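Dihydroorotase (Agrobacterium tumefaciens, PDB 2OGJ) hydrolyses acetyl-(R)-mandelate and, less efficiently, acetyl glycolate in vitro, as a zinc-dependent esterase of the amidohydrolase superfamily with very low N-acetyl-D-amino acid deacetylase activity. Local coordinates at residues 131-139 against 148-156; 305-313 against 370-378. All blocks are in the same frame, centred on the assembly; numbering follows the deposited sequence.

Contact 1 of 2, residues 131-139 against 148-156; sequences AFLNLGSIG and ELRDIKDID
S137 N donates to D154 O (2.8 Å), the one backbone hydrogen bond between 131-139 and 148-156, and the chains run closest at G136 and E148, whose CA atoms lie 5.1 Å apart. In this TIM barrel 131-139 runs out of strand 128-132 into a loop. Residues 148-156 lead on to helix 157-165, so the contact brings together the start and end of the loop that joins this strand to the helix, near the zinc site. The CA of G136 sits between two carbonyls, with CA-H...O contacts to E148 O and D154 O (3.5 Å for the latter). Just before it, N134 makes an Asx turn, its OD1 accepting from G136 N at 2.8 Å. That bond helps fix the amide, whose ND2 donates to E148 OE1 at 3.2 Å and also to G107 O. E148 OE1 lies near the amide plane, but ND2 comes from above the carboxylate, the two planes being 80° apart. CG of E148 stands between its backbone N and carbonyl carbon (chi1 74°), and the bend at chi2 carries the carboxylate back to N134; OE2 pairs with R177, and the E148 side chain comes within about 8 Å of a zinc ion. L135 adds the apolar part with its two methyls: CD2 packs on I155 CG2, while CD1 touches I155 CD1 and, at 3.9 Å, L149 CD2, the L135 and L149 side chains crossing at about a right angle. I138 lays CG1 against E148 CB, and V146 of a second subunit packs on I138. S137 OG, hydrogen-bonded to E111 OE2, also takes bonds from two waters: one also donates to K153 O, and the other donates to L135 O at 2.7 Å and accepts from D156 N.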
loop_
_atom_site.group_PDB
_atom_site.type_symbol
_atom_site.label_atom_id
_atom_site.label_comp_id
_atom_site.label_asym_id
_atom_site.label_seq_id
_atom_site.Cartn_x
_atom_site.Cartn_y
_atom_site.Cartn_z
ATOM N N ALA A 131 -8.873 19.384 25.422
ATOM C CA ALA A 131 -8.630 18.869 24.095
ATOM C C ALA A 131 -9.098 17.441 23.878
ATOM O O ALA A 131 -9.104 16.612 24.793
ATOM C CB ALA A 131 -7.137 18.962 23.783
ATOM N N PHE A 132 -9.506 17.173 22.648
ATOM C CA PHE A 132 -9.891 15.837 22.242
ATOM C C PHE A 132 -8.585 15.338 21.633
ATOM O O PHE A 132 -7.987 16.028 20.808
ATOM C CB PHE A 132 -10.976 15.877 21.157
ATOM C CG PHE A 132 -12.375 16.092 21.682
ATOM C CD1 PHE A 132 -13.131 15.026 22.157
ATOM C CD2 PHE A 132 -12.946 17.369 21.668
ATOM C CE1 PHE A 132 -14.445 15.233 22.608
ATOM C CE2 PHE A 132 -14.263 17.591 22.118
ATOM C CZ PHE A 132 -15.011 16.530 22.586
ATOM N N LEU A 133 -8.111 14.176 22.063
ATOM C CA LEU A 133 -6.883 13.633 21.508
ATOM C C LEU A 133 -7.233 12.915 20.207
ATOM O O LEU A 133 -8.165 12.116 20.144
ATOM C CB LEU A 133 -6.236 12.656 22.484
ATOM C CG LEU A 133 -4.798 12.210 22.171
ATOM C CD1 LEU A 133 -3.880 13.416 22.197
ATOM C CD2 LEU A 133 -4.342 11.142 23.195
ATOM N N ASN A 134 -6.486 13.216 19.156
ATOM C CA ASN A 134 -6.721 12.585 17.872
ATOM C C ASN A 134 -6.298 11.120 17.957
ATOM O O ASN A 134 -5.315 10.796 18.615
ATOM C CB ASN A 134 -5.931 13.297 16.777
ATOM C CG ASN A 134 -6.470 13.009 15.398
ATOM O OD1 ASN A 134 -6.666 11.861 15.017
ATOM N ND2 ASN A 134 -6.712 14.058 14.636
ATOM N N LEU A 135 -7.067 10.249 17.301
ATOM C CA LEU A 135 -6.803 8.813 17.275
ATOM C C LEU A 135 -5.477 8.625 16.545
ATOM O O LEU A 135 -4.697 7.721 16.867
ATOM C CB LEU A 135 -7.923 8.085 16.524
ATOM C CG LEU A 135 -8.236 6.621 16.823
ATOM C CD1 LEU A 135 -8.634 5.943 15.548
ATOM C CD2 LEU A 135 -7.049 5.929 17.403
ATOM N N GLY A 136 -5.239 9.489 15.564
ATOM C CA GLY A 136 -4.005 9.446 14.799
ATOM C C GLY A 136 -2.868 10.099 15.578
ATOM O O GLY A 136 -3.085 11.071 16.287
ATOM N N SER A 137 -1.655 9.573 15.448
ATOM C CA SER A 137 -0.503 10.088 16.175
ATOM C C SER A 137 -0.035 11.500 15.798
ATOM O O SER A 137 0.194 12.341 16.666
ATOM C CB SER A 137 0.669 9.114 16.023
ATOM O OG SER A 137 0.423 7.903 16.704
ATOM N N ILE A 138 0.119 11.752 14.507
ATOM C CA ILE A 138 0.600 13.050 14.054
ATOM C C ILE A 138 -0.415 14.208 14.089
ATOM O O ILE A 138 -0.110 15.316 13.658
ATOM C CB ILE A 138 1.202 12.958 12.619
ATOM C CG1 ILE A 138 0.096 12.789 11.578
ATOM C CG2 ILE A 138 2.188 11.792 12.542
ATOM C CD1 ILE A 138 0.600 12.919 10.123
ATOM N N GLY A 139 -1.609 13.964 14.618
ATOM C CA GLY A 139 -2.600 15.023 14.683
ATOM C C GLY A 139 -2.753 15.733 13.345
ATOM O O GLY A 139 -2.644 15.097 12.271
ATOM N N GLU A 148 -3.893 11.936 8.895
ATOM C CA GLU A 148 -3.384 11.357 10.122
ATOM C C GLU A 148 -3.842 9.928 10.415
ATOM O O GLU A 148 -3.293 9.274 11.303
ATOM C CB GLU A 148 -3.695 12.272 11.315
ATOM C CG GLU A 148 -5.154 12.306 11.788
ATOM C CD GLU A 148 -6.041 13.274 11.017
ATOM O OE1 GLU A 148 -7.163 13.556 11.496
ATOM O OE2 GLU A 148 -5.644 13.758 9.938
ATOM N N LEU A 149 -4.843 9.447 9.676
ATOM C CA LEU A 149 -5.349 8.078 9.847
ATOM C C LEU A 149 -5.283 7.319 8.537
ATOM O O LEU A 149 -6.299 6.839 8.045
ATOM C CB LEU A 149 -6.793 8.063 10.339
ATOM C CG LEU A 149 -7.008 8.172 11.843
ATOM C CD1 LEU A 149 -8.493 8.139 12.131
ATOM C CD2 LEU A 149 -6.322 7.027 12.541
ATOM N N ARG A 150 -4.071 7.217 7.995
ATOM C CA ARG A 150 -3.810 6.531 6.734
ATOM C C ARG A 150 -3.793 5.011 6.862
ATOM O O ARG A 150 -3.960 4.308 5.859
ATOM C CB ARG A 150 -2.475 7.016 6.146
ATOM C CG ARG A 150 -2.486 8.494 5.794
ATOM C CD ARG A 150 -1.106 9.022 5.472
ATOM N NE ARG A 150 -0.486 8.288 4.380
ATOM C CZ ARG A 150 0.618 8.690 3.758
ATOM N NH1 ARG A 150 1.212 9.819 4.128
ATOM N NH2 ARG A 150 1.124 7.966 2.765
ATOM N N ASP A 151 -3.588 4.512 8.082
ATOM C CA ASP A 151 -3.547 3.079 8.359
ATOM C C ASP A 151 -3.241 2.840 9.842
ATOM O O ASP A 151 -3.121 3.796 10.593
ATOM C CB ASP A 151 -2.504 2.394 7.470
ATOM C CG ASP A 151 -1.170 3.097 7.486
ATOM O OD1 ASP A 151 -0.617 3.307 8.587
ATOM O OD2 ASP A 151 -0.672 3.439 6.393
ATOM N N ILE A 152 -3.112 1.587 10.273
ATOM C CA ILE A 152 -2.856 1.327 11.689
ATOM C C ILE A 152 -1.507 1.723 12.234
ATOM O O ILE A 152 -1.313 1.664 13.438
ATOM C CB ILE A 152 -3.065 -0.165 12.100
ATOM C CG1 ILE A 152 -2.732 -1.078 10.927
ATOM C CG2 ILE A 152 -4.453 -0.364 12.687
ATOM C CD1 ILE A 152 -1.302 -1.081 10.565
ATOM N N LYS A 153 -0.556 2.087 11.383
ATOM C CA LYS A 153 0.724 2.504 11.932
ATOM C C LYS A 153 0.511 3.907 12.528
ATOM O O LYS A 153 1.275 4.362 13.381
ATOM C CB LYS A 153 1.829 2.506 10.860
ATOM C CG LYS A 153 2.020 1.148 10.163
ATOM C CD LYS A 153 3.452 0.913 9.612
ATOM C CE LYS A 153 3.936 1.958 8.582
ATOM N NZ LYS A 153 3.153 1.951 7.309
ATOM N N ASP A 154 -0.554 4.572 12.089
ATOM C CA ASP A 154 -0.892 5.901 12.579
ATOM C C ASP A 154 -1.550 5.841 13.959
ATOM O O ASP A 154 -1.651 6.860 14.635
ATOM C CB ASP A 154 -1.851 6.603 11.618
ATOM C CG ASP A 154 -1.208 6.966 10.305
ATOM O OD1 ASP A 154 -0.277 7.800 10.317
ATOM O OD2 ASP A 154 -1.635 6.426 9.260
ATOM N N ILE A 155 -2.000 4.658 14.377
ATOM C CA ILE A 155 -2.661 4.509 15.681
ATOM C C ILE A 155 -1.789 3.757 16.685
ATOM O O ILE A 155 -1.413 2.625 16.439
ATOM C CB ILE A 155 -3.992 3.744 15.539
ATOM C CG1 ILE A 155 -4.906 4.481 14.574
ATOM C CG2 ILE A 155 -4.660 3.586 16.894
ATOM C CD1 ILE A 155 -6.186 3.740 14.278
ATOM N N ASP A 156 -1.477 4.381 17.819
ATOM C CA ASP A 156 -0.652 3.747 18.841
ATOM C C ASP A 156 -1.416 3.717 20.153
ATOM O O ASP A 156 -1.310 4.633 20.971
ATOM C CB ASP A 156 0.643 4.523 19.017
ATOM C CG ASP A 156 1.714 3.717 19.732
ATOM O OD1 ASP A 156 1.408 3.124 20.803
ATOM O OD2 ASP A 156 2.863 3.695 19.209
HETATM O O HOH W 1 -2.325 7.198 18.010
HETATM O O HOH W 2 1.887 5.389 15.667
#

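Contact 2 of 2, residues 305-313 against 370-378; sequences ATTMSKLLS and RLKRLFEPR
M308 places its CB over one face of the F375 ring, 4.2 Å from the centroid in a CH-pi contact, while SE of this selenomethionine approaches obliquely at 5.0 Å from the same centroid, a Met-aromatic pair. The bend at chi3 brings its CE to CD2 of the ring. L312 CD2 touches F375 CE1 at 3.7 Å, and A305 CB fits against P377 CD. Farther along, L371 spreads its methyls over the helix, CD1 on S309 CB and CD2 on S313 CB. Helix 304-313, which follows the zinc ligand D291 in the chain, is consistent with the last helix of the TIM barrel; it packs on strand 368-382, the antiparallel partner of 348-362. The axes of 305-313 and 374-378 run nearly antiparallel (158°), 6.9 Å apart at their closest; the strand turns a corner at K372 and R373, between L371 and F375. A305, M308 and P377 all also touch W73 of strand 68-75. At the polar edge S309 OG bridges helix and strand: it accepts from F375 N at 3.1 Å, nearly straight at 162°, and donates to A305 O. S309 N reaches that oxygen too, from the opposite face of its carbonyl plane. R373 sets its guanidinium with one face on L312 CD2.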
loop_
_atom_site.group_PDB
_atom_site.type_symbol
_atom_site.label_atom_id
_atom_site.label_comp_id
_atom_site.label_asym_id
_atom_site.label_seq_id
_atom_site.Cartn_x
_atom_site.Cartn_y
_atom_site.Cartn_z
ATOM N N ALA A 305 -20.242 33.668 18.121
ATOM C CA ALA A 305 -21.416 34.537 18.152
ATOM C C ALA A 305 -22.162 34.510 16.811
ATOM O O ALA A 305 -23.386 34.394 16.777
ATOM C CB ALA A 305 -21.002 35.971 18.514
ATOM N N THR A 306 -21.428 34.607 15.705
ATOM C CA THR A 306 -22.063 34.570 14.395
ATOM C C THR A 306 -22.729 33.204 14.172
ATOM O O THR A 306 -23.808 33.114 13.581
ATOM C CB THR A 306 -21.032 34.819 13.258
ATOM O OG1 THR A 306 -20.390 36.084 13.447
ATOM C CG2 THR A 306 -21.724 34.800 11.890
ATOM N N THR A 307 -22.076 32.149 14.652
ATOM C CA THR A 307 -22.580 30.793 14.501
ATOM C C THR A 307 -23.853 30.652 15.327
ATOM O O THR A 307 -24.804 29.973 14.901
ATOM C CB THR A 307 -21.500 29.750 14.959
ATOM O OG1 THR A 307 -20.348 29.859 14.113
ATOM C CG2 THR A 307 -22.026 28.309 14.895
HETATM N N MSE A 308 -23.878 31.284 16.505
HETATM C CA MSE A 308 -25.064 31.234 17.363
HETATM C C MSE A 308 -26.195 31.988 16.652
HETATM O O MSE A 308 -27.351 31.611 16.752
HETATM C CB MSE A 308 -24.781 31.885 18.720
HETATM C CG MSE A 308 -23.698 31.202 19.555
HETATM SE SE MSE A 308 -23.045 32.201 20.940
HETATM C CE MSE A 308 -24.380 32.174 22.010
ATOM N N SER A 309 -25.837 33.035 15.912
ATOM C CA SER A 309 -26.801 33.849 15.175
ATOM C C SER A 309 -27.441 33.126 13.989
ATOM O O SER A 309 -28.591 33.410 13.648
ATOM C CB SER A 309 -26.144 35.144 14.679
ATOM O OG SER A 309 -25.644 35.911 15.759
ATOM N N LYS A 310 -26.701 32.212 13.355
ATOM C CA LYS A 310 -27.219 31.448 12.212
ATOM C C LYS A 310 -28.248 30.420 12.686
ATOM O O LYS A 310 -29.267 30.192 12.021
ATOM C CB LYS A 310 -26.080 30.737 11.467
ATOM C CG LYS A 310 -25.073 31.683 10.809
ATOM C CD LYS A 310 -23.993 30.910 10.072
ATOM C CE LYS A 310 -23.004 31.843 9.409
ATOM N NZ LYS A 310 -21.792 31.108 8.947
ATOM N N LEU A 311 -27.984 29.805 13.838
ATOM C CA LEU A 311 -28.903 28.822 14.390
ATOM C C LEU A 311 -30.165 29.525 14.851
ATOM O O LEU A 311 -31.269 29.031 14.654
ATOM C CB LEU A 311 -28.259 28.071 15.555
ATOM C CG LEU A 311 -27.504 26.777 15.232
ATOM C CD1 LEU A 311 -28.423 25.849 14.442
ATOM C CD2 LEU A 311 -26.221 27.080 14.455
ATOM N N LEU A 312 -29.997 30.688 15.463
ATOM C CA LEU A 312 -31.134 31.473 15.929
ATOM C C LEU A 312 -31.986 31.898 14.741
ATOM O O LEU A 312 -33.193 32.048 14.868
ATOM C CB LEU A 312 -30.666 32.736 16.664
ATOM C CG LEU A 312 -31.773 33.521 17.365
ATOM C CD1 LEU A 312 -32.161 32.776 18.627
ATOM C CD2 LEU A 312 -31.292 34.906 17.724
ATOM N N SER A 313 -31.341 32.100 13.593
ATOM C CA SER A 313 -32.025 32.530 12.383
ATOM C C SER A 313 -32.831 31.418 11.730
ATOM O O SER A 313 -33.755 31.694 10.975
ATOM C CB SER A 313 -31.018 33.084 11.373
ATOM O OG SER A 313 -30.371 32.040 10.668
ATOM N N ARG A 370 -29.396 36.576 5.625
ATOM C CA ARG A 370 -29.156 37.827 6.347
ATOM C C ARG A 370 -29.811 37.816 7.712
ATOM O O ARG A 370 -31.024 37.975 7.832
ATOM C CB ARG A 370 -29.641 39.037 5.541
ATOM C CG ARG A 370 -31.069 38.957 5.034
ATOM C CD ARG A 370 -31.499 40.275 4.377
ATOM N NE ARG A 370 -30.692 40.630 3.205
ATOM C CZ ARG A 370 -29.505 41.234 3.248
ATOM N NH1 ARG A 370 -28.958 41.564 4.414
ATOM N NH2 ARG A 370 -28.862 41.524 2.117
ATOM N N LEU A 371 -28.980 37.622 8.733
ATOM C CA LEU A 371 -29.414 37.563 10.126
ATOM C C LEU A 371 -30.032 38.886 10.605
ATOM O O LEU A 371 -29.466 39.965 10.421
ATOM C CB LEU A 371 -28.219 37.177 11.013
ATOM C CG LEU A 371 -27.296 36.103 10.417
ATOM C CD1 LEU A 371 -26.020 35.998 11.216
ATOM C CD2 LEU A 371 -28.015 34.776 10.371
ATOM N N LYS A 372 -31.205 38.779 11.220
ATOM C CA LYS A 372 -31.946 39.931 11.723
ATOM C C LYS A 372 -31.655 40.226 13.199
ATOM O O LYS A 372 -32.027 41.281 13.717
ATOM C CB LYS A 372 -33.451 39.696 11.532
ATOM C CG LYS A 372 -33.891 39.487 10.080
ATOM C CD LYS A 372 -33.519 40.682 9.224
ATOM C CE LYS A 372 -34.161 40.608 7.853
ATOM N NZ LYS A 372 -33.736 41.763 7.001
ATOM N N ARG A 373 -31.000 39.286 13.872
ATOM C CA ARG A 373 -30.635 39.438 15.275
ATOM C C ARG A 373 -29.230 38.887 15.453
ATOM O O ARG A 373 -28.888 37.850 14.894
ATOM C CB ARG A 373 -31.623 38.698 16.166
ATOM C CG ARG A 373 -33.000 39.319 16.139
ATOM C CD ARG A 373 -34.058 38.323 16.541
ATOM N NE ARG A 373 -34.177 38.148 17.983
ATOM C CZ ARG A 373 -34.848 37.150 18.553
ATOM N NH1 ARG A 373 -35.452 36.235 17.802
ATOM N NH2 ARG A 373 -34.930 37.070 19.874
ATOM N N LEU A 374 -28.414 39.586 16.230
ATOM C CA LEU A 374 -27.043 39.162 16.427
ATOM C C LEU A 374 -26.524 39.061 17.844
ATOM O O LEU A 374 -26.603 40.011 18.628
ATOM C CB LEU A 374 -26.113 40.090 15.658
ATOM C CG LEU A 374 -26.230 40.025 14.145
ATOM C CD1 LEU A 374 -25.376 41.125 13.550
ATOM C CD2 LEU A 374 -25.804 38.648 13.649
ATOM N N PHE A 375 -25.988 37.895 18.174
ATOM C CA PHE A 375 -25.388 37.742 19.473
ATOM C C PHE A 375 -24.137 38.587 19.332
ATOM O O PHE A 375 -23.402 38.474 18.345
ATOM C CB PHE A 375 -25.033 36.288 19.768
ATOM C CG PHE A 375 -26.216 35.442 20.107
ATOM C CD1 PHE A 375 -26.993 34.874 19.099
ATOM C CD2 PHE A 375 -26.573 35.233 21.439
ATOM C CE1 PHE A 375 -28.114 34.113 19.409
ATOM C CE2 PHE A 375 -27.692 34.472 21.764
ATOM C CZ PHE A 375 -28.465 33.910 20.746
ATOM N N GLU A 376 -23.925 39.471 20.299
ATOM C CA GLU A 376 -22.764 40.342 20.270
ATOM C C GLU A 376 -22.085 40.387 21.643
ATOM O O GLU A 376 -22.555 41.056 22.563
ATOM C CB GLU A 376 -23.186 41.742 19.818
ATOM C CG GLU A 376 -22.107 42.454 19.035
ATOM C CD GLU A 376 -22.486 42.683 17.575
ATOM O OE1 GLU A 376 -23.390 41.980 17.072
ATOM O OE2 GLU A 376 -21.871 43.561 16.921
ATOM N N PRO A 377 -20.974 39.644 21.798
ATOM C CA PRO A 377 -20.254 39.619 23.073
ATOM C C PRO A 377 -19.657 40.969 23.439
ATOM O O PRO A 377 -19.158 41.687 22.581
ATOM C CB PRO A 377 -19.197 38.532 22.857
ATOM C CG PRO A 377 -18.977 38.526 21.399
ATOM C CD PRO A 377 -20.365 38.704 20.839
ATOM N N ARG A 378 -19.736 41.297 24.728
ATOM C CA ARG A 378 -19.232 42.556 25.303
ATOM C C ARG A 378 -18.042 42.322 26.217
ATOM O O ARG A 378 -16.972 42.913 26.030
ATOM C CB ARG A 378 -20.364 43.256 26.027
ATOM C CG ARG A 378 -20.982 44.374 25.225
ATOM C CD ARG A 378 -21.578 43.869 23.940
ATOM N NE ARG A 378 -22.629 44.773 23.482
ATOM C CZ ARG A 378 -22.714 45.303 22.266
ATOM N NH1 ARG A 378 -21.806 45.037 21.340
ATOM N NH2 ARG A 378 -23.725 46.105 21.979
#

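Overall arrangement
Both segments of contact 1 precede those of contact 2 in the chain, and the two contacts lie on opposite sides of the chain's centre, their centres 35 Å apart and their nearest atoms about 15 Å apart without touching. Both fall within the amidohydrolase range and reach one curled sheet: contact 1 through strand 128-132, contact 2 through strand 368-382, connected by way of strands 100-106, 68-75 and 348-362. Contact 1 lies near the metals and at a subunit interface; contact 2 joins a probable barrel helix, 304-313, to a strand near the end of the chain, and no other subunit touches its two segments.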